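Extracellular ligand-binding receptor (Sphaerobacter thermophilus, PDB 4ZPJ) probably binds a small substrate outside the cell and delivers it to an ABC transporter. Local coordinates at residues A[287-291]-A[333-337]; A[177-182]-A[390-396]; A[130-134]-A[151-155]. All coordinates share one frame; numbering follows the deposited sequence.

Contact 1. Residues A[287-291]-A[333-337]; sequences DVDQS and LPGLV
Asp-289 and Gln-290 meet the chain that leads into helix 336-354. Gln-290 can be followed outward. Gln-290 CB lies 4.1 Å from Gly-335 CA. CG passes the carbonyl oxygens of Leu-333 and Pro-334. The chain then bends (chi2 73°), and this turn lays the amide over Leu-333. Gln-290 CD is 4.1 Å from Leu-333 CB, and Gln-290 NE2 lies 3.9 Å from Leu-333 CD1. A water donates to Gln-290 OE1 at 3.0 Å. The same water donates to Pro-334 O at 2.9 Å and so links the amide to the backbone across the contact.

Asp-289 makes the direct bond. Gly-335 is the N-cap of helix 336-354, and a carboxylate from a separate loop, after strand 281-283, takes a first-turn N-H. Leu-336 N donates to Asp-289 OD1 at 3.1 Å, from the syn side, 16° out of the carboxylate plane. Asp-289 OD2 takes Ser-291 OG on its anti lone pair at 2.6 Å and Ser-291 N from above the plane, in an Asx turn. With an alanine in place of Asp-289, Leu-336 N would probably lose this acceptor and the Ser-291 hydroxyl would be free to turn.

Leu-333 and Pro-334 rest on helix 316-328, Leu-336 touches Thr-307 of strand 304-307, and Val-288 packs on Leu-267 of helix 261-272.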
loop_
_atom_site.group_PDB
_atom_site.type_symbol
_atom_site.label_atom_id
_atom_site.label_comp_id
_atom_site.label_asym_id
_atom_site.label_seq_id
_atom_site.Cartn_x
_atom_site.Cartn_y
_atom_site.Cartn_z
ATOM N N ASP A 287 4.733 -8.347 3.777
ATOM C CA ASP A 287 5.844 -9.132 4.322
ATOM C C ASP A 287 6.387 -10.053 3.235
ATOM O O ASP A 287 7.467 -10.587 3.371
ATOM C CB ASP A 287 5.401 -9.979 5.547
ATOM C CG ASP A 287 5.350 -9.181 6.899
ATOM O OD1 ASP A 287 4.786 -8.053 6.952
ATOM O OD2 ASP A 287 5.870 -9.730 7.931
ATOM N N VAL A 288 5.629 -10.278 2.166
ATOM C CA VAL A 288 6.130 -11.104 1.066
ATOM C C VAL A 288 6.233 -10.293 -0.244
ATOM O O VAL A 288 6.168 -10.832 -1.359
ATOM C CB VAL A 288 5.286 -12.387 0.879
ATOM C CG1 VAL A 288 5.448 -13.293 2.086
ATOM C CG2 VAL A 288 3.822 -12.071 0.627
ATOM N N ASP A 289 6.389 -8.984 -0.110
ATOM C CA ASP A 289 6.534 -8.103 -1.255
ATOM C C ASP A 289 7.721 -8.528 -2.105
ATOM O O ASP A 289 8.743 -9.013 -1.593
ATOM C CB ASP A 289 6.750 -6.650 -0.808
ATOM C CG ASP A 289 6.815 -5.652 -2.024
ATOM O OD1 ASP A 289 5.814 -5.557 -2.760
ATOM O OD2 ASP A 289 7.856 -4.994 -2.252
ATOM N N GLN A 290 7.568 -8.296 -3.408
ATOM C CA GLN A 290 8.514 -8.595 -4.446
ATOM C C GLN A 290 9.923 -8.176 -4.127
ATOM O O GLN A 290 10.837 -8.893 -4.407
ATOM C CB GLN A 290 8.133 -7.778 -5.706
ATOM C CG GLN A 290 8.952 -8.168 -6.924
ATOM C CD GLN A 290 8.515 -9.517 -7.428
ATOM O OE1 GLN A 290 7.304 -9.773 -7.550
ATOM N NE2 GLN A 290 9.467 -10.392 -7.703
ATOM N N SER A 291 10.089 -6.998 -3.566
ATOM C CA SER A 291 11.430 -6.520 -3.231
ATOM C C SER A 291 12.158 -7.408 -2.245
ATOM O O SER A 291 13.386 -7.402 -2.216
ATOM C CB SER A 291 11.374 -5.121 -2.659
ATOM O OG SER A 291 10.375 -5.053 -1.658
ATOM N N LEU A 333 11.239 -6.292 -11.562
ATOM C CA LEU A 333 9.777 -6.387 -11.532
ATOM C C LEU A 333 9.256 -5.324 -10.564
ATOM O O LEU A 333 9.866 -5.079 -9.547
ATOM C CB LEU A 333 9.333 -7.817 -11.104
ATOM C CG LEU A 333 9.533 -8.985 -12.082
ATOM C CD1 LEU A 333 8.939 -10.294 -11.606
ATOM C CD2 LEU A 333 8.936 -8.715 -13.428
ATOM N N PRO A 334 8.119 -4.692 -10.883
ATOM C CA PRO A 334 7.505 -3.769 -9.953
ATOM C C PRO A 334 6.842 -4.469 -8.795
ATOM O O PRO A 334 6.296 -5.562 -8.965
ATOM C CB PRO A 334 6.435 -3.087 -10.801
ATOM C CG PRO A 334 6.025 -4.134 -11.751
ATOM C CD PRO A 334 7.281 -4.904 -12.074
ATOM N N GLY A 335 6.902 -3.837 -7.635
ATOM C CA GLY A 335 6.193 -4.289 -6.483
ATOM C C GLY A 335 5.116 -3.338 -6.036
ATOM O O GLY A 335 4.555 -2.585 -6.835
ATOM N N LEU A 336 4.863 -3.359 -4.727
ATOM C CA LEU A 336 3.700 -2.728 -4.148
ATOM C C LEU A 336 3.735 -1.216 -4.230
ATOM O O LEU A 336 2.736 -0.565 -4.592
ATOM C CB LEU A 336 3.652 -3.112 -2.659
ATOM C CG LEU A 336 2.464 -3.981 -2.317
ATOM C CD1 LEU A 336 2.767 -4.951 -1.189
ATOM C CD2 LEU A 336 1.358 -2.997 -1.949
ATOM N N VAL A 337 4.866 -0.674 -3.787
ATOM C CA VAL A 337 5.096 0.738 -3.821
ATOM C C VAL A 337 5.189 1.315 -5.249
ATOM O O VAL A 337 4.823 2.453 -5.466
ATOM C CB VAL A 337 6.337 1.138 -2.975
ATOM C CG1 VAL A 337 6.073 0.800 -1.511
ATOM C CG2 VAL A 337 7.610 0.420 -3.472
HETATM O O HOH W 1 5.041 -7.851 -7.795
#

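Contact 2. Residues A[177-182]-A[390-396]; sequences QYDAPA and PVTTILL
Gln-177, Tyr-178, Pro-181 and Ala-182 pack against strand 390-401 in a buried contact. The turn leading into helix 180-188, and the first residues of that helix, lie on the antiparallel sheet. The contact is mostly apolar, with one polar bond at one end.

Ile-394 lies in the middle. Its CG1 is anti to the carbonyl carbon (chi1 -59°), which places both branches under the turn that enters the helix. Ile-394 CD1 reaches Tyr-178 CB at 3.8 Å. Ile-394 CG2 sits 3.5 Å from Tyr-178 O and 3.9 Å from Pro-181 CG. The proline ring and the isoleucine cross at about a right angle. The tyrosine touches only through its CB and backbone, because its ring leads off to meet Phe-173 edge-to-face. Further along the strand, Leu-396 takes up the contact with one methyl. Leu-396 CD2 lies 3.9 Å from Ala-182 CA and 4.0 Å from Ala-182 CB.

At the other end, the extended side chain of Gln-177 reaches Pro-390. Gln-177 NE2 donates to Pro-390 O at 2.9 Å with an N-H...O angle of 145°. The oxygen lies nearly in the plane of the amide, but the donor stands 41° out of the carbonyl plane. Gln-177 NE2 also bonds to Phe-418 O, while Gln-177 OE1 accepts from Ala-174 N. All this probably fixes which way round the buried amide sits.

The neighbouring strand 407-418 extends the same surface: Ile-415 and Phe-418 touch Pro-181, and Phe-418 touches Ile-394. Strand 379-383 flanks the Pro-390 end through Phe-381, and Leu-395 bonds by its backbone to Thr-307 of strand 304-307.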
loop_
_atom_site.group_PDB
_atom_site.type_symbol
_atom_site.label_atom_id
_atom_site.label_comp_id
_atom_site.label_asym_id
_atom_site.label_seq_id
_atom_site.Cartn_x
_atom_site.Cartn_y
_atom_site.Cartn_z
ATOM N N GLN A 177 -6.164 -2.811 4.665
ATOM C CA GLN A 177 -7.201 -2.976 3.618
ATOM C C GLN A 177 -6.895 -4.143 2.661
ATOM O O GLN A 177 -7.809 -4.743 2.155
ATOM C CB GLN A 177 -7.375 -1.646 2.843
ATOM C CG GLN A 177 -8.393 -1.628 1.718
ATOM C CD GLN A 177 -8.591 -0.262 1.056
ATOM O OE1 GLN A 177 -7.965 0.683 1.445
ATOM N NE2 GLN A 177 -9.472 -0.181 0.034
ATOM N N TYR A 178 -5.623 -4.444 2.388
ATOM C CA TYR A 178 -5.307 -5.540 1.506
ATOM C C TYR A 178 -5.109 -6.861 2.260
ATOM O O TYR A 178 -5.216 -7.918 1.661
ATOM C CB TYR A 178 -4.149 -5.207 0.536
ATOM C CG TYR A 178 -2.884 -4.854 1.159
ATOM C CD1 TYR A 178 -2.082 -5.850 1.710
ATOM C CD2 TYR A 178 -2.448 -3.526 1.226
ATOM C CE1 TYR A 178 -0.906 -5.535 2.351
ATOM C CE2 TYR A 178 -1.269 -3.213 1.851
ATOM C CZ TYR A 178 -0.497 -4.240 2.410
ATOM O OH TYR A 178 0.696 -4.037 3.026
ATOM N N ASP A 179 -4.923 -6.792 3.578
ATOM C CA ASP A 179 -4.898 -7.973 4.412
ATOM C C ASP A 179 -6.264 -8.468 4.922
ATOM O O ASP A 179 -6.439 -9.658 5.174
ATOM C CB ASP A 179 -3.908 -7.758 5.570
ATOM C CG ASP A 179 -2.466 -7.667 5.062
ATOM O OD1 ASP A 179 -2.169 -8.446 4.094
ATOM O OD2 ASP A 179 -1.648 -6.829 5.585
ATOM N N ALA A 180 -7.225 -7.590 5.091
ATOM C CA ALA A 180 -8.477 -7.978 5.682
ATOM C C ALA A 180 -9.176 -9.081 4.879
ATOM O O ALA A 180 -9.705 -9.994 5.479
ATOM C CB ALA A 180 -9.363 -6.774 5.778
ATOM N N PRO A 181 -9.135 -9.050 3.537
ATOM C CA PRO A 181 -9.809 -10.181 2.792
ATOM C C PRO A 181 -9.191 -11.540 3.034
ATOM O O PRO A 181 -9.861 -12.574 2.848
ATOM C CB PRO A 181 -9.672 -9.772 1.301
ATOM C CG PRO A 181 -9.557 -8.261 1.376
ATOM C CD PRO A 181 -8.646 -8.031 2.583
ATOM N N ALA A 182 -7.948 -11.548 3.508
ATOM C CA ALA A 182 -7.300 -12.806 3.856
ATOM C C ALA A 182 -7.931 -13.425 5.060
ATOM O O ALA A 182 -7.856 -14.637 5.249
ATOM C CB ALA A 182 -5.788 -12.617 4.066
ATOM N N PRO A 390 -9.486 4.230 -1.626
ATOM C CA PRO A 390 -9.627 3.343 -2.767
ATOM C C PRO A 390 -10.719 2.336 -2.653
ATOM O O PRO A 390 -10.917 1.789 -1.599
ATOM C CB PRO A 390 -8.308 2.572 -2.767
ATOM C CG PRO A 390 -7.372 3.374 -2.005
ATOM C CD PRO A 390 -8.223 3.974 -0.912
ATOM N N VAL A 391 -11.429 2.126 -3.746
ATOM C CA VAL A 391 -12.373 1.054 -3.915
ATOM C C VAL A 391 -11.740 0.244 -5.073
ATOM O O VAL A 391 -11.720 0.666 -6.219
ATOM C CB VAL A 391 -13.758 1.557 -4.317
ATOM C CG1 VAL A 391 -14.710 0.398 -4.594
ATOM C CG2 VAL A 391 -14.364 2.417 -3.225
ATOM N N THR A 392 -11.183 -0.908 -4.753
ATOM C CA THR A 392 -10.256 -1.581 -5.653
ATOM C C THR A 392 -10.271 -3.110 -5.499
ATOM O O THR A 392 -10.912 -3.679 -4.595
ATOM C CB THR A 392 -8.868 -0.998 -5.377
ATOM O OG1 THR A 392 -8.014 -1.291 -6.470
ATOM C CG2 THR A 392 -8.250 -1.456 -3.951
ATOM N N THR A 393 -9.558 -3.792 -6.388
ATOM C CA THR A 393 -9.555 -5.236 -6.429
ATOM C C THR A 393 -8.375 -5.669 -5.548
ATOM O O THR A 393 -7.268 -5.215 -5.762
ATOM C CB THR A 393 -9.462 -5.732 -7.890
ATOM O OG1 THR A 393 -10.666 -5.378 -8.603
ATOM C CG2 THR A 393 -9.271 -7.257 -7.988
ATOM N N ILE A 394 -8.622 -6.473 -4.522
ATOM C CA ILE A 394 -7.547 -7.018 -3.713
ATOM C C ILE A 394 -7.229 -8.432 -4.227
ATOM O O ILE A 394 -8.153 -9.164 -4.518
ATOM C CB ILE A 394 -7.944 -7.101 -2.241
ATOM C CG1 ILE A 394 -8.308 -5.708 -1.711
ATOM C CG2 ILE A 394 -6.847 -7.767 -1.405
ATOM C CD1 ILE A 394 -7.162 -4.693 -1.801
ATOM N N LEU A 395 -5.927 -8.790 -4.314
ATOM C CA LEU A 395 -5.465 -10.061 -4.838
ATOM C C LEU A 395 -5.092 -10.934 -3.700
ATOM O O LEU A 395 -4.330 -10.522 -2.841
ATOM C CB LEU A 395 -4.262 -9.901 -5.775
ATOM C CG LEU A 395 -4.584 -8.893 -6.908
ATOM C CD1 LEU A 395 -3.362 -8.425 -7.677
ATOM C CD2 LEU A 395 -5.651 -9.298 -7.882
ATOM N N LEU A 396 -5.679 -12.120 -3.642
ATOM C CA LEU A 396 -5.205 -13.144 -2.738
ATOM C C LEU A 396 -4.165 -14.002 -3.440
ATOM O O LEU A 396 -4.471 -14.641 -4.435
ATOM C CB LEU A 396 -6.311 -14.076 -2.313
ATOM C CG LEU A 396 -7.103 -13.792 -1.063
ATOM C CD1 LEU A 396 -7.789 -15.099 -0.782
ATOM C CD2 LEU A 396 -6.304 -13.389 0.167
#

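Contact 3. Residues A[130-134]-A[151-155]; sequences SNEAA and NAGLQ
Ser-130 and Ala-133 of helix 130-142 pack against Ala-152 and Leu-154 in the loop after strand 147-149. Strand 123-126, this helix and the parallel strand 147-149 form a beta-alpha-beta unit. The contact closes the unit where the helix begins and the second strand has ended. In type I periplasmic binding proteins the C-terminal ends of these strands commonly face the ligand cleft, so these residues may lie near it.

The tight part centres on Ser-130, whose CA is 4.7 Å from the CA of Ala-152. Its OG stands beside its own backbone N, anti to the carbonyl carbon (chi1 -66°), and from there it reaches the loop. Leu-154 N donates to Ser-130 OG at 3.2 Å, but the bond is weak and bent, with an angle of 132°. The packing around it is close. Ser-130 CB lies 3.7 Å from Leu-154 CB, which itself is 3.5 Å from Ser-130 OG. One turn on, two small methyls meet: Ala-133 CB and Ala-152 CB are 4.0 Å apart. Both also touch Ile-127, in the loop before the helix, and this side is buried.

The other side is looser. Ala-134 is exposed, and its single methyl contributes little. The backbone of the loop is held from elsewhere, since Arg-170 NH1 bonds to the carbonyl oxygens of Ala-152 and Leu-154. At the solvent side, one branch of Leu-154 reaches along the helix: Leu-154 CD2 lies 4.0 Å from Ser-130 O and 4.2 Å from Ala-134 CB.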
loop_
_atom_site.group_PDB
_atom_site.type_symbol
_atom_site.label_atom_id
_atom_site.label_comp_id
_atom_site.label_asym_id
_atom_site.label_seq_id
_atom_site.Cartn_x
_atom_site.Cartn_y
_atom_site.Cartn_z
ATOM N N SER A 130 2.909 7.926 7.811
ATOM C CA SER A 130 1.694 8.327 8.492
ATOM C C SER A 130 1.934 9.481 9.413
ATOM O O SER A 130 1.111 10.394 9.466
ATOM C CB SER A 130 1.090 7.165 9.307
ATOM O OG SER A 130 0.648 6.122 8.451
ATOM N N ASN A 131 3.048 9.476 10.146
ATOM C CA ASN A 131 3.357 10.669 10.962
ATOM C C ASN A 131 3.563 11.931 10.101
ATOM O O ASN A 131 3.193 13.002 10.519
ATOM C CB ASN A 131 4.502 10.449 11.986
ATOM C CG ASN A 131 5.829 10.033 11.343
ATOM O OD1 ASN A 131 5.996 10.033 10.121
ATOM N ND2 ASN A 131 6.794 9.675 12.192
ATOM N N GLU A 132 4.082 11.794 8.882
ATOM C CA GLU A 132 4.232 12.972 8.011
ATOM C C GLU A 132 2.839 13.464 7.553
ATOM O O GLU A 132 2.557 14.649 7.546
ATOM C CB GLU A 132 5.094 12.646 6.792
ATOM C CG GLU A 132 6.598 12.645 7.009
ATOM C CD GLU A 132 7.359 11.996 5.855
ATOM O OE1 GLU A 132 6.789 11.135 5.071
ATOM O OE2 GLU A 132 8.556 12.332 5.750
ATOM N N ALA A 133 1.960 12.526 7.210
ATOM C CA ALA A 133 0.564 12.858 6.812
ATOM C C ALA A 133 -0.205 13.633 7.883
ATOM O O ALA A 133 -0.858 14.647 7.586
ATOM C CB ALA A 133 -0.204 11.580 6.503
ATOM N N ALA A 134 -0.157 13.120 9.114
ATOM C CA ALA A 134 -0.818 13.768 10.229
ATOM C C ALA A 134 -0.242 15.188 10.455
ATOM O O ALA A 134 -0.990 16.150 10.709
ATOM C CB ALA A 134 -0.681 12.919 11.504
ATOM N N ASN A 151 1.062 6.562 -0.304
ATOM C CA ASN A 151 1.523 5.517 0.616
ATOM C C ASN A 151 0.886 5.593 1.961
ATOM O O ASN A 151 0.026 4.802 2.224
ATOM C CB ASN A 151 3.050 5.476 0.720
ATOM C CG ASN A 151 3.538 4.248 1.453
ATOM O OD1 ASN A 151 3.371 3.085 0.974
ATOM N ND2 ASN A 151 4.005 4.460 2.647
ATOM N N ALA A 152 1.285 6.541 2.806
ATOM C CA ALA A 152 0.779 6.709 4.170
ATOM C C ALA A 152 -0.610 6.089 4.424
ATOM O O ALA A 152 -1.617 6.621 3.979
ATOM C CB ALA A 152 0.742 8.184 4.517
ATOM N N GLY A 153 -0.658 4.985 5.157
ATOM C CA GLY A 153 -1.886 4.167 5.233
ATOM C C GLY A 153 -2.709 4.481 6.482
ATOM O O GLY A 153 -3.762 3.850 6.729
ATOM N N LEU A 154 -2.223 5.440 7.261
ATOM C CA LEU A 154 -2.966 6.010 8.424
ATOM C C LEU A 154 -4.502 5.940 8.292
ATOM O O LEU A 154 -5.109 6.641 7.470
ATOM C CB LEU A 154 -2.559 7.484 8.624
ATOM C CG LEU A 154 -3.105 8.159 9.881
ATOM C CD1 LEU A 154 -2.565 7.474 11.136
ATOM C CD2 LEU A 154 -2.795 9.659 9.934
ATOM N N GLN A 155 -5.131 5.118 9.110
ATOM C CA GLN A 155 -6.531 4.809 8.891
ATOM C C GLN A 155 -7.415 6.038 8.965
ATOM O O GLN A 155 -8.269 6.242 8.110
ATOM C CB GLN A 155 -7.039 3.757 9.873
ATOM C CG GLN A 155 -6.843 2.307 9.416
ATOM C CD GLN A 155 -7.278 1.318 10.501
ATOM O OE1 GLN A 155 -7.617 1.744 11.605
ATOM N NE2 GLN A 155 -7.239 -0.001 10.208
#

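Contact 3 comes first along the chain and closes before the others open. Contact 2 then spans residues 177 to 396, with contact 1 nested inside that span. The centres of contacts 1 and 2 are 15 Å apart, those of 2 and 3 are 18 Å apart, and those of 1 and 3 are 20 Å apart. None touches another. Contact 3 sits beside the mixed sheet, in the helix and loop that connect to strands 123-126 and 147-149. Contact 1 starts from the loop after strand 281-283 of the parallel sheet and touches strand 304-307. Contact 2 includes strand 390-401, its antiparallel partner. These connections are consistent with the two-lobed fold of this family.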